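Local coordinates for protein MerB2 (Bacillus megaterium, PDB 5C17) that probably cleaves the carbon-mercury bond of organomercurial compounds, as an alkylmercury lyase, and is seen here holding a mercury ion, at residues L26-F31 and I45-I50; R65-R70 and G78-S83; E131-V134 and A140-T143; H169-V174 and N178-E183. All blocks are in the same frame, centred on the assembly; numbering follows the deposited sequence.

Along the chain the four contacts follow one another in series; none nests or crosses. Interaction 1 closes the loop between helix 22-34 and helix 41-48. Interaction 2 comes next and closes the hairpin of strands 68-70 and 76-79. These two touch, because Ile29 and Phe30 of helix 22-34 pack on Ala79 and Leu80, and Ile29 also meets Ile68. Interaction 3 closes the hairpin 129-135/138-143 at the far end of the same antiparallel sheet that interaction 2 reaches. Interaction 4 closes the short turn from strand 169-171, an outer strand of a second, three-stranded sheet, into helix 174-183. Interactions 3 and 4 meet where Val132 packs against Tyr170.

Interaction 1: residues L26-F31 and I45-I50; sequences LRTIFF and INQTGI
The methyl CG2 of Thr28 lies over one face of the Gln47 side-chain amide. It is 3.5 Å from Gln47 OE1 and equally near Gln47 CD, with Gln47 NE2 a little farther. The two side chains come from opposite directions. Elsewhere on helix 22-34, from one turn along, Phe31 CE2 lies over the centre of the Arg27 guanidinium, 3.7 Å above the plane. The Phe31 ring in turn carries Phe30 CD2 on one face, toward the rim. The CG2 of Thr28 reaches Gln47 because it stands anti to the backbone N, while OG1 (chi1 -57°) turns back to bond Pro24 O. Thr28 OG1 also touches Thr48 CG2 at 3.6 Å. This small surface contact joins the first two helices of an order, helix 22-34, helix 41-48, helix 52-64 and then a hairpin, that is consistent with a winged-helix fold. Helix 41-48 stops at Gly49, whose phi is positive. Thr48 OG1 takes a bond from Ile50 N (3.1 Å, 162°), which makes an ST turn. The same hydroxyl is bonded to Leu44 O, one turn back.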
loop_
_atom_site.group_PDB
_atom_site.type_symbol
_atom_site.label_atom_id
_atom_site.label_comp_id
_atom_site.label_asym_id
_atom_site.label_seq_id
_atom_site.Cartn_x
_atom_site.Cartn_y
_atom_site.Cartn_z
ATOM N N LEU A 26 3.629 2.316 -13.828
ATOM C CA LEU A 26 3.484 1.880 -12.442
ATOM C C LEU A 26 4.384 0.698 -12.137
ATOM O O LEU A 26 5.017 0.665 -11.084
ATOM C CB LEU A 26 2.039 1.529 -12.099
ATOM C CG LEU A 26 1.144 2.728 -11.807
ATOM C CD1 LEU A 26 -0.309 2.300 -11.808
ATOM C CD2 LEU A 26 1.504 3.403 -10.473
ATOM N N ARG A 27 4.455 -0.288 -13.040
ATOM C CA ARG A 27 5.354 -1.423 -12.807
ATOM C C ARG A 27 6.784 -0.946 -12.642
ATOM O O ARG A 27 7.513 -1.358 -11.734
ATOM C CB ARG A 27 5.306 -2.412 -13.968
ATOM C CG ARG A 27 4.014 -3.214 -14.060
ATOM C CD ARG A 27 4.025 -4.151 -15.287
ATOM N NE ARG A 27 5.105 -5.119 -15.197
ATOM C CZ ARG A 27 5.042 -6.245 -14.512
ATOM N NH1 ARG A 27 3.928 -6.599 -13.880
ATOM N NH2 ARG A 27 6.108 -7.009 -14.438
ATOM N N THR A 28 7.206 -0.078 -13.553
ATOM C CA THR A 28 8.573 0.383 -13.559
ATOM C C THR A 28 8.890 1.103 -12.245
ATOM O O THR A 28 9.946 0.887 -11.624
ATOM C CB THR A 28 8.842 1.270 -14.795
ATOM O OG1 THR A 28 8.525 0.520 -15.983
ATOM C CG2 THR A 28 10.284 1.681 -14.847
ATOM N N ILE A 29 7.967 1.939 -11.789
ATOM C CA ILE A 29 8.181 2.668 -10.539
ATOM C C ILE A 29 8.204 1.693 -9.348
ATOM O O ILE A 29 9.125 1.684 -8.527
ATOM C CB ILE A 29 7.087 3.722 -10.305
ATOM C CG1 ILE A 29 7.135 4.803 -11.391
ATOM C CG2 ILE A 29 7.262 4.361 -8.930
ATOM C CD1 ILE A 29 5.913 5.750 -11.402
ATOM N N PHE A 30 7.170 0.864 -9.275
ATOM C CA PHE A 30 6.940 -0.039 -8.145
ATOM C C PHE A 30 8.122 -0.976 -7.932
ATOM O O PHE A 30 8.625 -1.115 -6.818
ATOM C CB PHE A 30 5.647 -0.806 -8.406
ATOM C CG PHE A 30 5.217 -1.734 -7.294
ATOM C CD1 PHE A 30 4.678 -1.239 -6.107
ATOM C CD2 PHE A 30 5.296 -3.104 -7.466
ATOM C CE1 PHE A 30 4.246 -2.107 -5.109
ATOM C CE2 PHE A 30 4.856 -3.976 -6.480
ATOM C CZ PHE A 30 4.336 -3.476 -5.302
ATOM N N PHE A 31 8.595 -1.608 -9.008
ATOM C CA PHE A 31 9.673 -2.559 -8.841
ATOM C C PHE A 31 11.027 -1.848 -8.568
ATOM O O PHE A 31 11.915 -2.427 -7.951
ATOM C CB PHE A 31 9.698 -3.541 -10.021
ATOM C CG PHE A 31 8.460 -4.425 -10.080
ATOM C CD1 PHE A 31 8.161 -5.290 -9.031
ATOM C CD2 PHE A 31 7.580 -4.365 -11.155
ATOM C CE1 PHE A 31 7.025 -6.084 -9.063
ATOM C CE2 PHE A 31 6.443 -5.173 -11.192
ATOM C CZ PHE A 31 6.168 -6.021 -10.141
ATOM N N ILE A 45 11.442 7.516 -18.800
ATOM C CA ILE A 45 11.496 7.715 -20.223
ATOM C C ILE A 45 12.477 6.724 -20.853
ATOM O O ILE A 45 12.147 6.026 -21.814
ATOM C CB ILE A 45 11.930 9.158 -20.511
ATOM C CG1 ILE A 45 10.794 10.117 -20.167
ATOM C CG2 ILE A 45 12.385 9.323 -21.972
ATOM C CD1 ILE A 45 11.271 11.546 -20.019
ATOM N N ASN A 46 13.678 6.653 -20.292
ATOM C CA ASN A 46 14.720 5.820 -20.871
ATOM C C ASN A 46 14.329 4.326 -20.815
ATOM O O ASN A 46 14.549 3.571 -21.778
ATOM C CB ASN A 46 16.083 6.073 -20.187
ATOM C CG ASN A 46 16.655 7.514 -20.445
ATOM O OD1 ASN A 46 16.389 8.126 -21.481
ATOM N ND2 ASN A 46 17.474 8.026 -19.502
ATOM N N GLN A 47 13.731 3.903 -19.713
ATOM C CA GLN A 47 13.439 2.485 -19.512
ATOM C C GLN A 47 12.183 2.022 -20.256
ATOM O O GLN A 47 12.190 0.959 -20.885
ATOM C CB GLN A 47 13.323 2.181 -18.019
ATOM C CG GLN A 47 13.057 0.742 -17.700
ATOM C CD GLN A 47 13.262 0.391 -16.239
ATOM O OE1 GLN A 47 13.706 1.219 -15.414
ATOM N NE2 GLN A 47 12.937 -0.859 -15.904
ATOM N N THR A 48 11.108 2.802 -20.175
ATOM C CA THR A 48 9.843 2.378 -20.770
ATOM C C THR A 48 9.799 2.611 -22.278
ATOM O O THR A 48 9.010 1.966 -22.972
ATOM C CB THR A 48 8.612 3.079 -20.187
ATOM O OG1 THR A 48 8.627 4.461 -20.534
ATOM C CG2 THR A 48 8.526 2.899 -18.687
ATOM N N GLY A 49 10.572 3.572 -22.771
ATOM C CA GLY A 49 10.499 3.929 -24.172
ATOM C C GLY A 49 9.264 4.732 -24.554
ATOM O O GLY A 49 9.015 4.961 -25.733
ATOM N N ILE A 50 8.482 5.152 -23.560
ATOM C CA ILE A 50 7.264 5.915 -23.797
ATOM C C ILE A 50 7.626 7.375 -24.099
ATOM O O ILE A 50 8.578 7.899 -23.557
ATOM C CB ILE A 50 6.330 5.774 -22.565
ATOM C CG1 ILE A 50 5.920 4.304 -22.404
ATOM C CG2 ILE A 50 5.085 6.640 -22.701
ATOM C CD1 ILE A 50 5.226 3.979 -21.123
#

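Interaction 2: residues R65-R70 and G78-S83; sequences RQMIVR and GALGLS
Ile68 with Ala79 and Val69 with Gly78 are the two antiparallel bridges of this contact. Ile68 and Ala79 form the non-hydrogen-bonded pair, Val69 and Gly78 the hydrogen-bonded one. Val69 N gives to Gly78 O at 2.9 Å. The return bond from Gly78 N to Val69 O is weak, at 3.4 Å. Leu80 N to Met67 O, also 2.9 Å and with an angle of 161° at the hydrogen, extends the ladder by one bond. Two CA-H...O contacts fill in between. Ala79 CA comes to Met67 O, and Ile68 CA lies 3.2 Å from Gly78 O.

The apolar contacts are few. Ile68 CG2 meets Ala79 CB at 3.9 Å. With chi1 at 65°, CG1 of Ile68 sits between the backbone N and the carbonyl carbon, and its outer end leads away from the partner strand. That side chain packs on Leu26, Ile29, Val59 and Leu62 of the helices. Met67 bends at its last torsion (chi3 66°), and CE comes 3.8 Å from Leu80 CD2. Met67 and Leu80 both also touch Trp160, a residue of the ligand pocket.

Each segment also contains a turn or helix end. Gln66 ends helix 52-64 in a Schellman motif. Residues 79 to 82 form a type I' turn, with Gly81 at positive phi. The Leu80 side chain is about 7 Å from the bound dithiol. Hairpin 68-70/76-79 follows helix 52-64 in a position consistent with the wing of a winged-helix fold, and the turn after it, into strand 82-83, places Leu80 near the dithiol and mercury.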
loop_
_atom_site.group_PDB
_atom_site.type_symbol
_atom_site.label_atom_id
_atom_site.label_comp_id
_atom_site.label_asym_id
_atom_site.label_seq_id
_atom_site.Cartn_x
_atom_site.Cartn_y
_atom_site.Cartn_z
ATOM N N ARG A 65 -3.561 11.381 -7.912
ATOM C CA ARG A 65 -4.315 10.310 -7.255
ATOM C C ARG A 65 -3.566 9.752 -6.041
ATOM O O ARG A 65 -4.067 8.886 -5.342
ATOM C CB ARG A 65 -4.584 9.177 -8.250
ATOM C CG ARG A 65 -5.584 9.534 -9.324
ATOM C CD ARG A 65 -5.801 8.382 -10.292
ATOM N NE ARG A 65 -6.938 8.589 -11.180
ATOM C CZ ARG A 65 -8.187 8.296 -10.859
ATOM N NH1 ARG A 65 -8.459 7.779 -9.672
ATOM N NH2 ARG A 65 -9.164 8.519 -11.728
ATOM N N GLN A 66 -2.379 10.282 -5.788
ATOM C CA GLN A 66 -1.508 9.826 -4.704
ATOM C C GLN A 66 -1.308 8.309 -4.743
ATOM O O GLN A 66 -1.178 7.653 -3.715
ATOM C CB GLN A 66 -2.026 10.302 -3.350
ATOM C CG GLN A 66 -2.145 11.803 -3.276
ATOM C CD GLN A 66 -2.592 12.304 -1.915
ATOM O OE1 GLN A 66 -3.162 11.572 -1.122
ATOM N NE2 GLN A 66 -2.327 13.569 -1.647
ATOM N N MET A 67 -1.257 7.786 -5.967
ATOM C CA MET A 67 -0.850 6.409 -6.221
ATOM C C MET A 67 0.654 6.259 -6.304
ATOM O O MET A 67 1.176 5.144 -6.213
ATOM C CB MET A 67 -1.504 5.894 -7.497
ATOM C CG MET A 67 -2.996 5.680 -7.330
ATOM S SD MET A 67 -3.847 5.271 -8.859
ATOM C CE MET A 67 -3.103 3.684 -9.195
ATOM N N ILE A 68 1.325 7.391 -6.477
ATOM C CA ILE A 68 2.765 7.524 -6.284
ATOM C C ILE A 68 2.974 8.749 -5.411
ATOM O O ILE A 68 2.103 9.628 -5.336
ATOM C CB ILE A 68 3.549 7.660 -7.615
ATOM C CG1 ILE A 68 3.185 8.963 -8.341
ATOM C CG2 ILE A 68 3.297 6.450 -8.507
ATOM C CD1 ILE A 68 3.994 9.206 -9.594
ATOM N N VAL A 69 4.120 8.779 -4.743
ATOM C CA VAL A 69 4.501 9.889 -3.871
ATOM C C VAL A 69 5.830 10.437 -4.328
ATOM O O VAL A 69 6.757 9.677 -4.580
ATOM C CB VAL A 69 4.575 9.469 -2.379
ATOM C CG1 VAL A 69 5.276 10.536 -1.520
ATOM C CG2 VAL A 69 3.184 9.189 -1.865
ATOM N N ARG A 70 5.893 11.760 -4.431
ATOM C CA ARG A 70 7.124 12.451 -4.786
ATOM C C ARG A 70 7.562 13.314 -3.632
ATOM O O ARG A 70 6.738 13.975 -3.001
ATOM C CB ARG A 70 6.925 13.346 -6.016
ATOM C CG ARG A 70 6.714 12.558 -7.305
ATOM C CD ARG A 70 6.510 13.445 -8.527
ATOM N NE ARG A 70 5.262 14.207 -8.472
ATOM C CZ ARG A 70 4.718 14.831 -9.515
ATOM N NH1 ARG A 70 3.585 15.508 -9.378
ATOM N NH2 ARG A 70 5.304 14.785 -10.704
ATOM N N GLY A 78 7.633 6.517 -3.591
ATOM C CA GLY A 78 6.642 5.551 -3.164
ATOM C C GLY A 78 5.638 5.283 -4.255
ATOM O O GLY A 78 5.373 6.163 -5.082
ATOM N N ALA A 79 5.081 4.071 -4.262
ATOM C CA ALA A 79 4.067 3.717 -5.248
ATOM C C ALA A 79 3.231 2.559 -4.724
ATOM O O ALA A 79 3.784 1.598 -4.188
ATOM C CB ALA A 79 4.702 3.325 -6.562
ATOM N N LEU A 80 1.914 2.662 -4.875
ATOM C CA LEU A 80 1.001 1.545 -4.636
ATOM C C LEU A 80 1.206 0.926 -3.255
ATOM O O LEU A 80 1.124 -0.296 -3.104
ATOM C CB LEU A 80 1.134 0.482 -5.731
ATOM C CG LEU A 80 0.945 1.002 -7.159
ATOM C CD1 LEU A 80 1.128 -0.102 -8.134
ATOM C CD2 LEU A 80 -0.402 1.648 -7.383
ATOM N N GLY A 81 1.450 1.782 -2.264
ATOM C CA GLY A 81 1.568 1.341 -0.870
ATOM C C GLY A 81 2.982 1.112 -0.370
ATOM O O GLY A 81 3.193 0.986 0.825
ATOM N N LEU A 82 3.943 1.042 -1.285
ATOM C CA LEU A 82 5.322 0.738 -0.951
ATOM C C LEU A 82 6.151 2.030 -0.983
ATOM O O LEU A 82 6.020 2.818 -1.909
ATOM C CB LEU A 82 5.870 -0.247 -1.981
ATOM C CG LEU A 82 7.286 -0.772 -1.753
ATOM C CD1 LEU A 82 7.389 -1.579 -0.467
ATOM C CD2 LEU A 82 7.731 -1.606 -2.956
ATOM N N SER A 83 7.033 2.207 -0.003
ATOM C CA SER A 83 7.757 3.463 0.170
ATOM C C SER A 83 9.204 3.241 0.594
ATOM O O SER A 83 9.498 2.402 1.445
ATOM C CB SER A 83 7.058 4.288 1.265
ATOM O OG SER A 83 7.708 5.519 1.494
#

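Interaction 3: residues E131-V134 and A140-T143; sequences EVTV and AKTT
Strands 131-134 and 140-143 run antiparallel, with 165° between their directions and their axes 4.5 Å apart. Glu131 and Thr143 form a hydrogen-bonded pair, joined both ways; Thr143 N to Glu131 O is 2.8 Å. Val132 and Thr142 form the non-hydrogen-bonded pair beside it. Next to these, Ala140 and Lys141 both face Thr133. Ala140 N bonds Thr133 O, and Thr133 N bonds Lys141 O at 3.0 Å, a pattern that fits a beta bulge.

At the bulge no backbone oxygen across the contact takes the Lys141 N-H. Thr133 OG1, placed by chi1 of 65° between the backbone N and the carbonyl carbon, accepts it instead, 2.9 Å from Lys141 N. The hydroxyl of Thr142 gives a 2.8 Å bond to Lys141 O. That oxygen therefore has two donors, Thr133 N and Thr142 OG1, which arrive from opposite faces of its plane. Lys141 runs extended and then bends at chi4 (-67°), bringing NZ within 3.1 Å of Glu131 OE2 in a salt bridge. As a hydrogen bond it is weak. Glu131 CB lies 3.5 Å from Thr143 OG1, the two side chains pointing the same way.

The Val132 face, which also carries Thr142, packs on Leu194 of helix 194-207, while Glu131 and Thr143 make the other face polar. The ion pair there is partly exposed and its bond is weak, so the short, nearly straight backbone bonds carry the register.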
loop_
_atom_site.group_PDB
_atom_site.type_symbol
_atom_site.label_atom_id
_atom_site.label_comp_id
_atom_site.label_asym_id
_atom_site.label_seq_id
_atom_site.Cartn_x
_atom_site.Cartn_y
_atom_site.Cartn_z
ATOM N N GLU A 131 3.933 -6.435 15.862
ATOM C CA GLU A 131 4.898 -7.182 15.063
ATOM C C GLU A 131 4.193 -8.347 14.394
ATOM O O GLU A 131 3.465 -9.099 15.044
ATOM C CB GLU A 131 6.050 -7.690 15.926
ATOM C CG GLU A 131 6.847 -6.546 16.532
ATOM C CD GLU A 131 8.226 -6.963 17.021
ATOM O OE1 GLU A 131 9.082 -6.071 17.183
ATOM O OE2 GLU A 131 8.459 -8.171 17.243
ATOM N N VAL A 132 4.403 -8.476 13.094
ATOM C CA VAL A 132 3.824 -9.550 12.303
ATOM C C VAL A 132 4.910 -10.060 11.379
ATOM O O VAL A 132 5.632 -9.264 10.784
ATOM C CB VAL A 132 2.633 -9.069 11.446
ATOM C CG1 VAL A 132 2.067 -10.216 10.639
ATOM C CG2 VAL A 132 1.543 -8.467 12.332
ATOM N N THR A 133 5.039 -11.374 11.243
ATOM C CA THR A 133 5.925 -11.918 10.220
ATOM C C THR A 133 5.163 -12.901 9.346
ATOM O O THR A 133 4.188 -13.535 9.777
ATOM C CB THR A 133 7.189 -12.596 10.791
ATOM O OG1 THR A 133 6.812 -13.737 11.548
ATOM C CG2 THR A 133 7.976 -11.642 11.684
ATOM N N VAL A 134 5.623 -12.999 8.105
ATOM C CA VAL A 134 5.035 -13.894 7.126
ATOM C C VAL A 134 6.150 -14.752 6.549
ATOM O O VAL A 134 7.199 -14.227 6.164
ATOM C CB VAL A 134 4.341 -13.110 5.998
ATOM C CG1 VAL A 134 3.667 -14.067 5.023
ATOM C CG2 VAL A 134 3.312 -12.118 6.565
ATOM N N ALA A 140 3.307 -16.088 10.704
ATOM C CA ALA A 140 4.122 -16.749 11.719
ATOM C C ALA A 140 3.963 -15.967 13.027
ATOM O O ALA A 140 3.082 -16.278 13.817
ATOM C CB ALA A 140 5.585 -16.824 11.258
ATOM N N LYS A 141 4.764 -14.934 13.257
ATOM C CA LYS A 141 4.626 -14.138 14.479
ATOM C C LYS A 141 3.450 -13.189 14.310
ATOM O O LYS A 141 3.246 -12.646 13.228
ATOM C CB LYS A 141 5.913 -13.334 14.723
ATOM C CG LYS A 141 6.035 -12.625 16.089
ATOM C CD LYS A 141 7.224 -11.638 16.092
ATOM C CE LYS A 141 7.733 -11.299 17.500
ATOM N NZ LYS A 141 6.772 -10.510 18.327
ATOM N N THR A 142 2.674 -12.993 15.373
ATOM C CA THR A 142 1.730 -11.890 15.417
ATOM C C THR A 142 1.596 -11.485 16.864
ATOM O O THR A 142 1.067 -12.239 17.674
ATOM C CB THR A 142 0.337 -12.268 14.846
ATOM O OG1 THR A 142 0.460 -12.636 13.472
ATOM C CG2 THR A 142 -0.637 -11.120 14.952
ATOM N N THR A 143 2.088 -10.300 17.197
ATOM C CA THR A 143 1.985 -9.785 18.551
ATOM C C THR A 143 1.509 -8.349 18.499
ATOM O O THR A 143 2.082 -7.543 17.772
ATOM C CB THR A 143 3.312 -9.860 19.319
ATOM O OG1 THR A 143 4.310 -9.055 18.681
ATOM C CG2 THR A 143 3.793 -11.287 19.412
#

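Interaction 4: residues H169-V174 and N178-E183; sequences HYFSSV and NKWKEE
Asn178 opens the contact by giving its backbone N to Val174 O, 2.8 Å away. This is a bond of the first turn of helix 174-183. The Asn178 side chain lies alongside Val174 and points the same way, with ND2 3.8 Å from Val174 CG1. Just before this turn Ser173 is the N-cap, and its OG bonds His176 N. Asn178 O receives Glu182 N one turn later.

Trp180 follows, with CG anti to the backbone N (chi1 174°), which sends the indole toward the strand. Phe171 CZ lies over one indole face, 3.4 Å from Trp180 CD2 and offset toward the rim. The Phe171 ring is oblique to the five-membered ring, with planes at 50°. His169 approaches the same indole face farther along, edge first, in an offset edge-to-face pair. Its NE2 is 3.8 Å from Trp180 CZ2, and the planes stand at 65°. The three rings form an aromatic cluster that packs helix 174-183 on the edge strand 169-171 of the three-stranded sheet. Trp150 of the neighbouring strand 148-151 meets Trp180 edge-to-face, and also touches Phe171. At the end of the segment, Glu183 OE1 is bonded to Tyr125 OH.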
loop_
_atom_site.group_PDB
_atom_site.type_symbol
_atom_site.label_atom_id
_atom_site.label_comp_id
_atom_site.label_asym_id
_atom_site.label_seq_id
_atom_site.Cartn_x
_atom_site.Cartn_y
_atom_site.Cartn_z
ATOM N N HIS A 169 -6.082 1.349 9.557
ATOM C CA HIS A 169 -5.277 1.195 10.749
ATOM C C HIS A 169 -5.121 -0.247 11.210
ATOM O O HIS A 169 -5.904 -1.113 10.938
ATOM C CB HIS A 169 -5.973 1.937 11.913
ATOM C CG HIS A 169 -6.344 3.347 11.611
ATOM N ND1 HIS A 169 -5.415 4.326 11.358
ATOM C CD2 HIS A 169 -7.549 3.934 11.540
ATOM C CE1 HIS A 169 -6.044 5.455 11.126
ATOM N NE2 HIS A 169 -7.334 5.237 11.217
ATOM N N TYR A 170 -4.031 -0.452 11.932
ATOM C CA TYR A 170 -3.811 -1.641 12.745
ATOM C C TYR A 170 -4.391 -1.299 14.123
ATOM O O TYR A 170 -4.244 -0.227 14.615
ATOM C CB TYR A 170 -2.331 -1.990 12.956
ATOM C CG TYR A 170 -1.705 -2.995 11.977
ATOM C CD1 TYR A 170 -2.185 -4.277 11.832
ATOM C CD2 TYR A 170 -0.595 -2.653 11.247
ATOM C CE1 TYR A 170 -1.590 -5.162 10.996
ATOM C CE2 TYR A 170 -0.006 -3.541 10.385
ATOM C CZ TYR A 170 -0.515 -4.803 10.256
ATOM O OH TYR A 170 0.024 -5.736 9.442
ATOM N N PHE A 171 -5.039 -2.282 14.715
ATOM C CA PHE A 171 -5.493 -2.234 16.095
ATOM C C PHE A 171 -4.968 -3.483 16.823
ATOM O O PHE A 171 -4.955 -4.582 16.299
ATOM C CB PHE A 171 -7.014 -2.078 16.275
ATOM C CG PHE A 171 -7.506 -0.708 15.920
ATOM C CD1 PHE A 171 -7.205 0.372 16.720
ATOM C CD2 PHE A 171 -8.216 -0.474 14.750
ATOM C CE1 PHE A 171 -7.600 1.630 16.377
ATOM C CE2 PHE A 171 -8.640 0.804 14.411
ATOM C CZ PHE A 171 -8.323 1.849 15.238
ATOM N N SER A 172 -4.580 -3.299 18.074
ATOM C CA SER A 172 -4.062 -4.389 18.885
ATOM C C SER A 172 -5.103 -5.457 19.204
ATOM O O SER A 172 -4.740 -6.567 19.544
ATOM C CB SER A 172 -3.520 -3.812 20.191
ATOM O OG SER A 172 -4.440 -2.916 20.783
ATOM N N SER A 173 -6.383 -5.096 19.119
ATOM C CA SER A 173 -7.494 -6.009 19.354
ATOM C C SER A 173 -8.762 -5.377 18.826
ATOM O O SER A 173 -8.821 -4.164 18.621
ATOM C CB SER A 173 -7.684 -6.293 20.847
ATOM O OG SER A 173 -8.133 -5.124 21.510
ATOM N N VAL A 174 -9.796 -6.191 18.663
ATOM C CA VAL A 174 -11.110 -5.648 18.312
ATOM C C VAL A 174 -11.635 -4.760 19.451
ATOM O O VAL A 174 -12.268 -3.739 19.205
ATOM C CB VAL A 174 -12.124 -6.770 17.989
ATOM C CG1 VAL A 174 -13.522 -6.179 17.764
ATOM C CG2 VAL A 174 -11.660 -7.568 16.758
ATOM N N ASN A 178 -12.763 -0.960 19.036
ATOM C CA ASN A 178 -14.061 -0.457 19.483
ATOM C C ASN A 178 -13.974 0.774 20.377
ATOM O O ASN A 178 -14.829 1.650 20.299
ATOM C CB ASN A 178 -14.864 -1.569 20.163
ATOM C CG ASN A 178 -15.395 -2.570 19.173
ATOM O OD1 ASN A 178 -15.507 -2.274 17.977
ATOM N ND2 ASN A 178 -15.722 -3.761 19.647
ATOM N N LYS A 179 -12.955 0.838 21.225
ATOM C CA LYS A 179 -12.705 2.047 22.014
ATOM C C LYS A 179 -12.420 3.225 21.093
ATOM O O LYS A 179 -12.943 4.320 21.289
ATOM C CB LYS A 179 -11.548 1.847 22.994
ATOM C CG LYS A 179 -11.860 0.883 24.116
ATOM C CD LYS A 179 -10.723 0.773 25.130
ATOM C CE LYS A 179 -10.592 1.996 26.032
ATOM N NZ LYS A 179 -9.490 1.791 27.020
ATOM N N TRP A 180 -11.611 2.988 20.069
ATOM C CA TRP A 180 -11.291 4.026 19.104
ATOM C C TRP A 180 -12.551 4.464 18.371
ATOM O O TRP A 180 -12.801 5.660 18.206
ATOM C CB TRP A 180 -10.221 3.514 18.136
ATOM C CG TRP A 180 -9.896 4.423 16.998
ATOM C CD1 TRP A 180 -8.945 5.405 16.975
ATOM C CD2 TRP A 180 -10.504 4.423 15.708
ATOM N NE1 TRP A 180 -8.927 6.015 15.747
ATOM C CE2 TRP A 180 -9.880 5.434 14.950
ATOM C CE3 TRP A 180 -11.515 3.660 15.113
ATOM C CZ2 TRP A 180 -10.235 5.699 13.622
ATOM C CZ3 TRP A 180 -11.869 3.927 13.808
ATOM C CH2 TRP A 180 -11.231 4.938 13.075
ATOM N N LYS A 181 -13.368 3.495 17.975
ATOM C CA LYS A 181 -14.599 3.800 17.262
ATOM C C LYS A 181 -15.532 4.690 18.074
ATOM O O LYS A 181 -16.190 5.564 17.517
ATOM C CB LYS A 181 -15.340 2.527 16.909
ATOM C CG LYS A 181 -14.884 1.858 15.645
ATOM C CD LYS A 181 -15.767 0.654 15.333
ATOM C CE LYS A 181 -17.242 1.041 15.313
ATOM N NZ LYS A 181 -18.070 0.202 14.400
ATOM N N GLU A 182 -15.613 4.443 19.380
ATOM C CA GLU A 182 -16.464 5.235 20.265
ATOM C C GLU A 182 -16.052 6.697 20.248
ATOM O O GLU A 182 -16.890 7.591 20.380
ATOM C CB GLU A 182 -16.413 4.667 21.685
ATOM C CG GLU A 182 -17.471 3.591 21.912
ATOM C CD GLU A 182 -17.219 2.731 23.139
ATOM O OE1 GLU A 182 -16.490 1.722 23.030
ATOM O OE2 GLU A 182 -17.774 3.056 24.211
ATOM N N GLU A 183 -14.760 6.937 20.056
ATOM C CA GLU A 183 -14.211 8.288 20.036
ATOM C C GLU A 183 -14.253 8.914 18.644
ATOM O O GLU A 183 -14.009 10.110 18.494
ATOM C CB GLU A 183 -12.772 8.262 20.548
ATOM C CG GLU A 183 -12.665 7.884 22.007
ATOM C CD GLU A 183 -11.234 7.767 22.469
ATOM O OE1 GLU A 183 -10.994 7.108 23.507
ATOM O OE2 GLU A 183 -10.346 8.332 21.792
#